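Local coordinates for assembly chaperone of ribosomal protein L4 (Acl4) (Chaetomium thermophilum, PDB 5TQB), which probably binds newly made ribosomal protein L4 with a TPR-like helical superhelix and shields it until ribosome assembly, at residues A60-Y65 / L94-G99; E246-T251 / G269-R274; K141-A146 / P182-T187. One frame throughout, in Å; residues are numbered along the deposited sequence.

Contact 1 of 3, residues A60-Y65 / L94-G99; sequences AARNYY and LSEEGG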
# COMPACT_ATOMS: atom_id res chain seq x y z
N ALA B 60 24.24 -1.89 4.41
CA ALA B 60 24.80 -1.20 3.26
C ALA B 60 24.09 0.13 3.09
O ALA B 60 24.72 1.15 2.82
CB ALA B 60 24.64 -2.05 2.01
N ALA B 61 22.77 0.10 3.27
CA ALA B 61 21.96 1.30 3.15
C ALA B 61 22.38 2.37 4.16
O ALA B 61 22.41 3.56 3.82
CB ALA B 61 20.50 0.96 3.34
N ARG B 62 22.71 1.96 5.38
CA ARG B 62 23.12 2.91 6.41
C ARG B 62 24.43 3.59 6.05
O ARG B 62 24.58 4.80 6.19
CB ARG B 62 23.24 2.21 7.78
CG ARG B 62 23.57 3.17 8.92
CD ARG B 62 23.72 2.46 10.27
NE ARG B 62 22.54 1.66 10.62
CZ ARG B 62 22.45 0.34 10.50
NH1 ARG B 62 23.46 -0.37 10.03
NH2 ARG B 62 21.33 -0.28 10.84
N ASN B 63 25.39 2.80 5.59
CA ASN B 63 26.70 3.33 5.21
C ASN B 63 26.61 4.33 4.05
O ASN B 63 27.30 5.35 4.04
CB ASN B 63 27.65 2.19 4.86
CG ASN B 63 27.91 1.27 6.04
OD1 ASN B 63 28.07 1.72 7.18
ND2 ASN B 63 27.95 -0.03 5.78
N TYR B 64 25.74 4.05 3.08
CA TYR B 64 25.57 4.93 1.92
C TYR B 64 24.90 6.23 2.32
O TYR B 64 25.33 7.32 1.93
CB TYR B 64 24.76 4.24 0.83
CG TYR B 64 25.54 3.25 -0.01
CD1 TYR B 64 26.68 3.64 -0.71
CD2 TYR B 64 25.14 1.92 -0.12
CE1 TYR B 64 27.39 2.75 -1.47
CE2 TYR B 64 25.85 1.02 -0.88
CZ TYR B 64 26.98 1.45 -1.56
OH TYR B 64 27.70 0.56 -2.33
N TYR B 65 23.84 6.12 3.12
CA TYR B 65 23.11 7.28 3.59
C TYR B 65 24.00 8.12 4.51
O TYR B 65 23.93 9.35 4.50
CB TYR B 65 21.83 6.86 4.32
CG TYR B 65 20.65 6.58 3.40
CD1 TYR B 65 20.25 7.51 2.45
CD2 TYR B 65 19.93 5.39 3.49
CE1 TYR B 65 19.17 7.27 1.62
CE2 TYR B 65 18.85 5.14 2.66
CZ TYR B 65 18.47 6.08 1.73
OH TYR B 65 17.40 5.84 0.90
N LEU B 94 16.88 3.80 10.60
CA LEU B 94 17.88 2.73 10.55
C LEU B 94 18.80 2.75 11.77
O LEU B 94 19.64 1.87 11.93
CB LEU B 94 18.70 2.83 9.26
CG LEU B 94 18.10 2.12 8.04
CD1 LEU B 94 16.60 2.36 7.91
CD2 LEU B 94 18.82 2.52 6.75
N SER B 95 18.63 3.76 12.62
CA SER B 95 19.48 3.91 13.81
C SER B 95 19.42 2.67 14.69
O SER B 95 18.34 2.17 15.00
CB SER B 95 19.04 5.12 14.62
OG SER B 95 19.76 5.19 15.84
N GLU B 96 20.59 2.19 15.08
CA GLU B 96 20.70 0.98 15.88
C GLU B 96 20.52 1.29 17.36
O GLU B 96 20.17 0.42 18.15
CB GLU B 96 22.05 0.29 15.62
CG GLU B 96 23.25 1.24 15.58
CD GLU B 96 23.52 1.81 14.19
OE1 GLU B 96 23.23 3.00 13.96
OE2 GLU B 96 24.04 1.06 13.33
N GLU B 97 20.77 2.54 17.74
CA GLU B 97 20.49 3.00 19.09
C GLU B 97 19.01 3.33 19.24
O GLU B 97 18.39 3.02 20.25
CB GLU B 97 21.33 4.24 19.42
CG GLU B 97 20.97 4.90 20.75
CD GLU B 97 21.90 6.04 21.14
OE1 GLU B 97 21.39 7.08 21.61
OE2 GLU B 97 23.13 5.90 20.98
N GLY B 98 18.44 3.95 18.21
CA GLY B 98 17.09 4.47 18.27
C GLY B 98 17.04 5.65 19.21
O GLY B 98 18.05 6.32 19.43
N GLY B 99 15.86 5.91 19.77
CA GLY B 99 15.72 6.89 20.84
C GLY B 99 16.22 8.26 20.46
O GLY B 99 15.84 8.81 19.43
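Arg62 and Leu94 meet where helix 58-71, part of the predicted tetratricopeptide repeat, faces the turn that leads from residue 94 into helix 100-125. The contact thus joins the repeat to the next helices of the TPR-type stack. An arginine suits this place because it is long enough to bridge the gap and has several N-H groups along one edge. Its CG stands anti to the backbone N (chi1 -177°), which carries the chain toward the turn, and a bend at chi3 then brings the NE/NH2 edge to the backbone oxygen of Leu94. Arg62 NH2 donates to Leu94 O at 2.9 Å, in the carbonyl plane, while Arg62 NE reaches the same oxygen from above that plane at 3.2 Å. Both bonds lie in the guanidinium plane, and this double grip on one acceptor fixes the rotation of the group. Glu96 comes from another direction: its OE2 sits over a guanidinium face, 3.2 Å from Arg62 NE, with the carboxylate and guanidinium planes 56° apart. The oxygen is well off the guanidinium plane, so the attraction is electrostatic and not a hydrogen bond. Asp59 adds a second negative partner at NH1. A leucine in place of Arg62 would probably leave Leu94 O without both donors and the Glu96 carboxylate without its countercharge.

Beneath this polar layer the contact is apolar. Leu94 CD2 lies 4.1 Å from Ala61 CB, where a small residue lets the leucine come close to the helix, and approaches the Tyr65 ring obliquely. That ring stacks on Trp90, and an aromatic side chain of another protein chain packs on Leu94. The turn itself is braced by Ser95, hydrogen-bonded to Asp101 and, in an ST motif, accepting at OG from Gly98 N at 3.0 Å.

Contact 2 of 3, residues E246-T251 / G269-R274; sequences EALEVT and GYARYR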
# COMPACT_ATOMS: atom_id res chain seq x y z
N GLU B 246 -15.01 -0.40 10.96
CA GLU B 246 -14.13 0.32 10.06
C GLU B 246 -12.87 -0.49 9.79
O GLU B 246 -12.35 -0.49 8.67
CB GLU B 246 -13.76 1.69 10.64
CG GLU B 246 -14.90 2.70 10.67
CD GLU B 246 -15.84 2.51 11.85
OE1 GLU B 246 -15.75 1.46 12.53
OE2 GLU B 246 -16.68 3.41 12.10
N ALA B 247 -12.37 -1.19 10.81
CA ALA B 247 -11.16 -1.99 10.65
C ALA B 247 -11.38 -3.12 9.65
O ALA B 247 -10.46 -3.50 8.93
CB ALA B 247 -10.72 -2.56 11.98
N LEU B 248 -12.60 -3.65 9.61
CA LEU B 248 -12.95 -4.73 8.69
C LEU B 248 -12.78 -4.30 7.23
O LEU B 248 -12.24 -5.05 6.41
CB LEU B 248 -14.39 -5.19 8.92
CG LEU B 248 -14.58 -6.51 9.68
CD1 LEU B 248 -14.12 -6.39 11.12
CD2 LEU B 248 -16.03 -6.95 9.61
N GLU B 249 -13.26 -3.10 6.91
CA GLU B 249 -13.15 -2.56 5.56
C GLU B 249 -11.70 -2.29 5.19
O GLU B 249 -11.26 -2.64 4.09
CB GLU B 249 -13.98 -1.27 5.45
CG GLU B 249 -15.47 -1.50 5.63
CD GLU B 249 -16.28 -0.21 5.66
OE1 GLU B 249 -15.70 0.85 6.00
OE2 GLU B 249 -17.49 -0.25 5.35
N VAL B 250 -10.95 -1.69 6.12
CA VAL B 250 -9.54 -1.40 5.88
C VAL B 250 -8.73 -2.69 5.69
O VAL B 250 -7.87 -2.75 4.80
CB VAL B 250 -8.93 -0.55 7.02
CG1 VAL B 250 -7.44 -0.30 6.78
CG2 VAL B 250 -9.66 0.77 7.14
N THR B 251 -8.99 -3.72 6.49
CA THR B 251 -8.25 -4.97 6.38
C THR B 251 -8.58 -5.73 5.09
O THR B 251 -7.75 -6.47 4.57
CB THR B 251 -8.47 -5.93 7.59
OG1 THR B 251 -9.87 -6.16 7.80
CG2 THR B 251 -7.85 -5.36 8.85
N GLY B 269 -8.56 -11.08 11.30
CA GLY B 269 -9.14 -12.16 12.08
C GLY B 269 -9.47 -11.72 13.50
O GLY B 269 -10.52 -12.06 14.04
N TYR B 270 -8.56 -10.95 14.09
CA TYR B 270 -8.75 -10.49 15.46
C TYR B 270 -9.86 -9.45 15.52
O TYR B 270 -10.68 -9.46 16.44
CB TYR B 270 -7.45 -9.91 16.03
CG TYR B 270 -7.53 -9.64 17.51
CD1 TYR B 270 -7.46 -8.35 18.01
CD2 TYR B 270 -7.70 -10.68 18.42
CE1 TYR B 270 -7.53 -8.10 19.37
CE2 TYR B 270 -7.78 -10.45 19.78
CZ TYR B 270 -7.69 -9.16 20.25
OH TYR B 270 -7.77 -8.91 21.60
N ALA B 271 -9.87 -8.55 14.53
CA ALA B 271 -10.91 -7.52 14.47
C ALA B 271 -12.29 -8.17 14.37
O ALA B 271 -13.26 -7.67 14.93
CB ALA B 271 -10.67 -6.60 13.29
N ARG B 272 -12.36 -9.29 13.67
CA ARG B 272 -13.62 -9.98 13.46
C ARG B 272 -13.99 -10.79 14.69
O ARG B 272 -15.17 -10.96 15.01
CB ARG B 272 -13.53 -10.85 12.20
CG ARG B 272 -13.56 -10.03 10.90
CD ARG B 272 -13.15 -10.84 9.68
NE ARG B 272 -13.31 -10.05 8.45
CZ ARG B 272 -12.50 -9.07 8.08
NH1 ARG B 272 -12.74 -8.41 6.95
NH2 ARG B 272 -11.45 -8.73 8.82
N TYR B 273 -12.97 -11.27 15.41
CA TYR B 273 -13.18 -11.98 16.67
C TYR B 273 -13.74 -11.04 17.72
O TYR B 273 -14.69 -11.38 18.44
CB TYR B 273 -11.87 -12.59 17.16
CG TYR B 273 -11.97 -13.30 18.49
CD1 TYR B 273 -11.80 -12.60 19.67
CD2 TYR B 273 -12.24 -14.66 18.56
CE1 TYR B 273 -11.89 -13.23 20.89
CE2 TYR B 273 -12.33 -15.30 19.78
CZ TYR B 273 -12.16 -14.58 20.95
OH TYR B 273 -12.25 -15.21 22.17
N ARG B 274 -13.15 -9.85 17.81
CA ARG B 274 -13.58 -8.83 18.77
C ARG B 274 -15.00 -8.39 18.45
O ARG B 274 -15.84 -8.24 19.34
CB ARG B 274 -12.66 -7.61 18.71
CG ARG B 274 -11.23 -7.90 19.13
CD ARG B 274 -11.11 -7.97 20.63
NE ARG B 274 -11.29 -6.65 21.23
CZ ARG B 274 -11.62 -6.44 22.50
NH1 ARG B 274 -11.76 -5.20 22.94
NH2 ARG B 274 -11.83 -7.47 23.32
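Two antiparallel helical segments come nearest at Ala247 and Ala271, with the CA atoms of these residues 6.7 Å apart, the axes 9.4 Å apart and an angle of 157° between their directions. The small alanine methyls allow the close approach at this point, Ala247 CB meeting Ala271 CB at 4.2 Å. Leu248 extends this apolar seam, its CD1 touching Ala271 CB at 4.1 Å. Helices 244-257 and 262-281 follow each other in the chain, so the pair forms an antiparallel helical hairpin, consistent with a TPR-like superhelix.

At one flank Arg272 lies across Leu248. Its chain is extended from CG to NE, with chi3 at 175°, and carries the guanidinium over to the neighbouring helix. There Leu248 CG sits over the centre of one guanidinium face, 3.7 Å from Arg272 CZ, an arrangement that leaves the N-H edges to polar partners. Arg272 NH2 donates almost straight to Thr251 OG1 at 3.2 Å, in the guanidinium plane, and also to the backbone oxygen of Gly268. Arg272 NH1 adds a weak bond to Leu248 O, at 3.4 Å. A threonine hydroxyl can serve both ways here: OG1 accepts from the arginine while its own proton can go to a carbonyl of the preceding turn, Ala247 O or Leu248 O. Trp302 of helix 291-313 makes a cation-pi contact with Arg272 and touches Thr251 as well.

Contact 3 of 3, residues K141-A146 / P182-T187; sequences KRRRLA and PEWPET. With EDO (1,2-ethanediol), chain H.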
# COMPACT_ATOMS: atom_id res chain seq x y z
N LYS B 141 6.11 18.79 0.41
CA LYS B 141 7.13 19.03 1.43
C LYS B 141 6.53 19.11 2.84
O LYS B 141 7.11 18.58 3.78
CB LYS B 141 7.89 20.32 1.13
CG LYS B 141 9.33 20.11 0.71
CD LYS B 141 9.41 19.41 -0.64
CE LYS B 141 10.84 19.34 -1.14
NZ LYS B 141 11.72 18.53 -0.25
N ARG B 142 5.39 19.77 2.98
CA ARG B 142 4.72 19.90 4.27
C ARG B 142 4.25 18.54 4.78
O ARG B 142 4.24 18.29 5.99
CB ARG B 142 3.54 20.87 4.18
CG ARG B 142 3.94 22.33 4.21
CD ARG B 142 2.74 23.25 4.01
NE ARG B 142 3.10 24.65 4.16
CZ ARG B 142 2.38 25.67 3.71
NH1 ARG B 142 1.25 25.45 3.05
NH2 ARG B 142 2.80 26.91 3.90
N ARG B 143 3.85 17.67 3.86
CA ARG B 143 3.39 16.34 4.22
C ARG B 143 4.56 15.48 4.71
O ARG B 143 4.41 14.74 5.68
CB ARG B 143 2.67 15.68 3.06
CG ARG B 143 1.32 16.28 2.79
CD ARG B 143 0.77 15.88 1.44
NE ARG B 143 -0.48 16.57 1.15
CZ ARG B 143 -1.10 16.51 -0.02
NH1 ARG B 143 -0.59 15.80 -1.01
NH2 ARG B 143 -2.24 17.18 -0.20
N ARG B 144 5.70 15.59 4.04
CA ARG B 144 6.90 14.87 4.47
C ARG B 144 7.33 15.35 5.85
O ARG B 144 7.78 14.56 6.69
CB ARG B 144 8.06 15.06 3.48
CG ARG B 144 7.83 14.48 2.08
CD ARG B 144 7.64 12.96 2.09
NE ARG B 144 6.24 12.57 2.26
CZ ARG B 144 5.30 12.72 1.33
NH1 ARG B 144 5.59 13.26 0.14
NH2 ARG B 144 4.06 12.34 1.59
N LEU B 145 7.20 16.66 6.08
CA LEU B 145 7.53 17.25 7.37
C LEU B 145 6.56 16.75 8.44
O LEU B 145 6.98 16.38 9.53
CB LEU B 145 7.48 18.77 7.31
CG LEU B 145 7.73 19.49 8.64
CD1 LEU B 145 9.11 19.15 9.20
CD2 LEU B 145 7.59 21.00 8.49
N ALA B 146 5.27 16.75 8.12
CA ALA B 146 4.25 16.30 9.05
C ALA B 146 4.50 14.86 9.45
O ALA B 146 4.39 14.49 10.63
CB ALA B 146 2.88 16.44 8.43
N PRO B 182 -3.45 19.53 7.70
CA PRO B 182 -4.73 19.08 8.26
C PRO B 182 -5.51 18.19 7.29
O PRO B 182 -6.52 17.59 7.68
CB PRO B 182 -5.49 20.39 8.49
CG PRO B 182 -4.94 21.32 7.47
CD PRO B 182 -3.48 20.96 7.34
N GLU B 183 -5.05 18.10 6.05
CA GLU B 183 -5.71 17.32 5.01
C GLU B 183 -5.06 15.95 4.83
O GLU B 183 -5.50 15.16 4.00
CB GLU B 183 -5.70 18.09 3.68
CG GLU B 183 -4.33 18.15 2.96
CD GLU B 183 -3.31 19.02 3.67
OE1 GLU B 183 -2.13 18.61 3.77
OE2 GLU B 183 -3.68 20.13 4.13
N TRP B 184 -4.02 15.69 5.60
CA TRP B 184 -3.26 14.45 5.49
C TRP B 184 -3.71 13.46 6.57
O TRP B 184 -3.69 13.79 7.76
CB TRP B 184 -1.78 14.77 5.66
CG TRP B 184 -0.84 13.83 4.97
CD1 TRP B 184 0.28 13.26 5.50
CD2 TRP B 184 -0.91 13.37 3.61
NE1 TRP B 184 0.90 12.48 4.57
CE2 TRP B 184 0.19 12.52 3.40
CE3 TRP B 184 -1.80 13.59 2.56
CZ2 TRP B 184 0.43 11.89 2.18
CZ3 TRP B 184 -1.57 12.96 1.34
CH2 TRP B 184 -0.46 12.12 1.17
N PRO B 185 -4.14 12.25 6.16
CA PRO B 185 -4.66 11.28 7.14
C PRO B 185 -3.70 10.90 8.28
O PRO B 185 -4.17 10.63 9.38
CB PRO B 185 -4.98 10.04 6.30
CG PRO B 185 -4.80 10.42 4.88
CD PRO B 185 -4.49 11.87 4.78
N GLU B 186 -2.41 10.86 8.01
CA GLU B 186 -1.43 10.41 9.00
C GLU B 186 -1.31 11.36 10.19
O GLU B 186 -0.95 10.95 11.29
CB GLU B 186 -0.07 10.23 8.33
CG GLU B 186 1.03 9.77 9.28
CD GLU B 186 2.00 8.80 8.62
OE1 GLU B 186 3.22 9.03 8.71
OE2 GLU B 186 1.53 7.81 8.01
N THR B 187 -1.61 12.64 9.97
CA THR B 187 -1.51 13.60 11.05
C THR B 187 -2.59 13.28 12.09
O THR B 187 -2.32 13.26 13.29
CB THR B 187 -1.66 15.04 10.53
OG1 THR B 187 -2.91 15.18 9.85
CG2 THR B 187 -0.53 15.37 9.57
C1 EDO H . -0.34 9.80 5.01
O1 EDO H . -1.73 9.85 5.24
C2 EDO H . 0.21 8.42 5.27
O2 EDO H . 1.62 8.50 5.37
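Over the indole of Trp184 lies the chain of Arg143, crossing it at about a right angle in the tight part of the contact. The arginine is extended from CG to NE (chi3 -175°), which spreads its methylenes over the ring: Arg143 CD stands 3.6 Å from the centroid of the six-membered ring of Trp184, a CH-pi contact. The guanidinium is nearly parallel to the indole (2°), with Trp184 CZ3 off-centre over one guanidinium face. Deeper down, Ala146 CB meets Thr187 CG2 at 3.8 Å, small against branched. Thr187 OG1 is hydrogen-bonded to Trp184 O at 2.6 Å, at the entry to helix 185-197. Helix 166-180 separates that helix from helix 131-156 in sequence, consistent with the packing of alternate helices in a TPR-like superhelix.

Toward solvent the contact is looser. Glu183 OE1 pairs with Arg143 NE only at a long 3.7 Å, near the guanidinium plane. Arg144 NH2 comes within 3.7 Å of Trp184 CZ2, though its firmer partner is Glu147, which also accepts from the indole NE1. A 1,2-ethanediol, probably from crystallisation, has C1 off-centre over the opposite indole face, a doubtfully close contact. Glu186 forms a salt bridge with a basic residue of another protein chain.

How the contacts relate
Along the chain the order is contact 1, contact 3, contact 2, each closing before the next opens. No helix is shared and none touches another: contacts 1 and 3 lie about 24 Å apart between centres, contacts 2 and 3 about 26 Å, and contacts 1 and 2, on opposite sides of the chain's centre, about 34 Å. They therefore sample the N-terminal, central and C-terminal parts of one all-helical superhelix. Contact 2 joins consecutive helices, whereas the others tie a helix to a turn (contact 1) or to a turn and the first residues of a helix (contact 3). Each has residues within reach of another protein chain, consistent with a scaffold that touches its partner in several places.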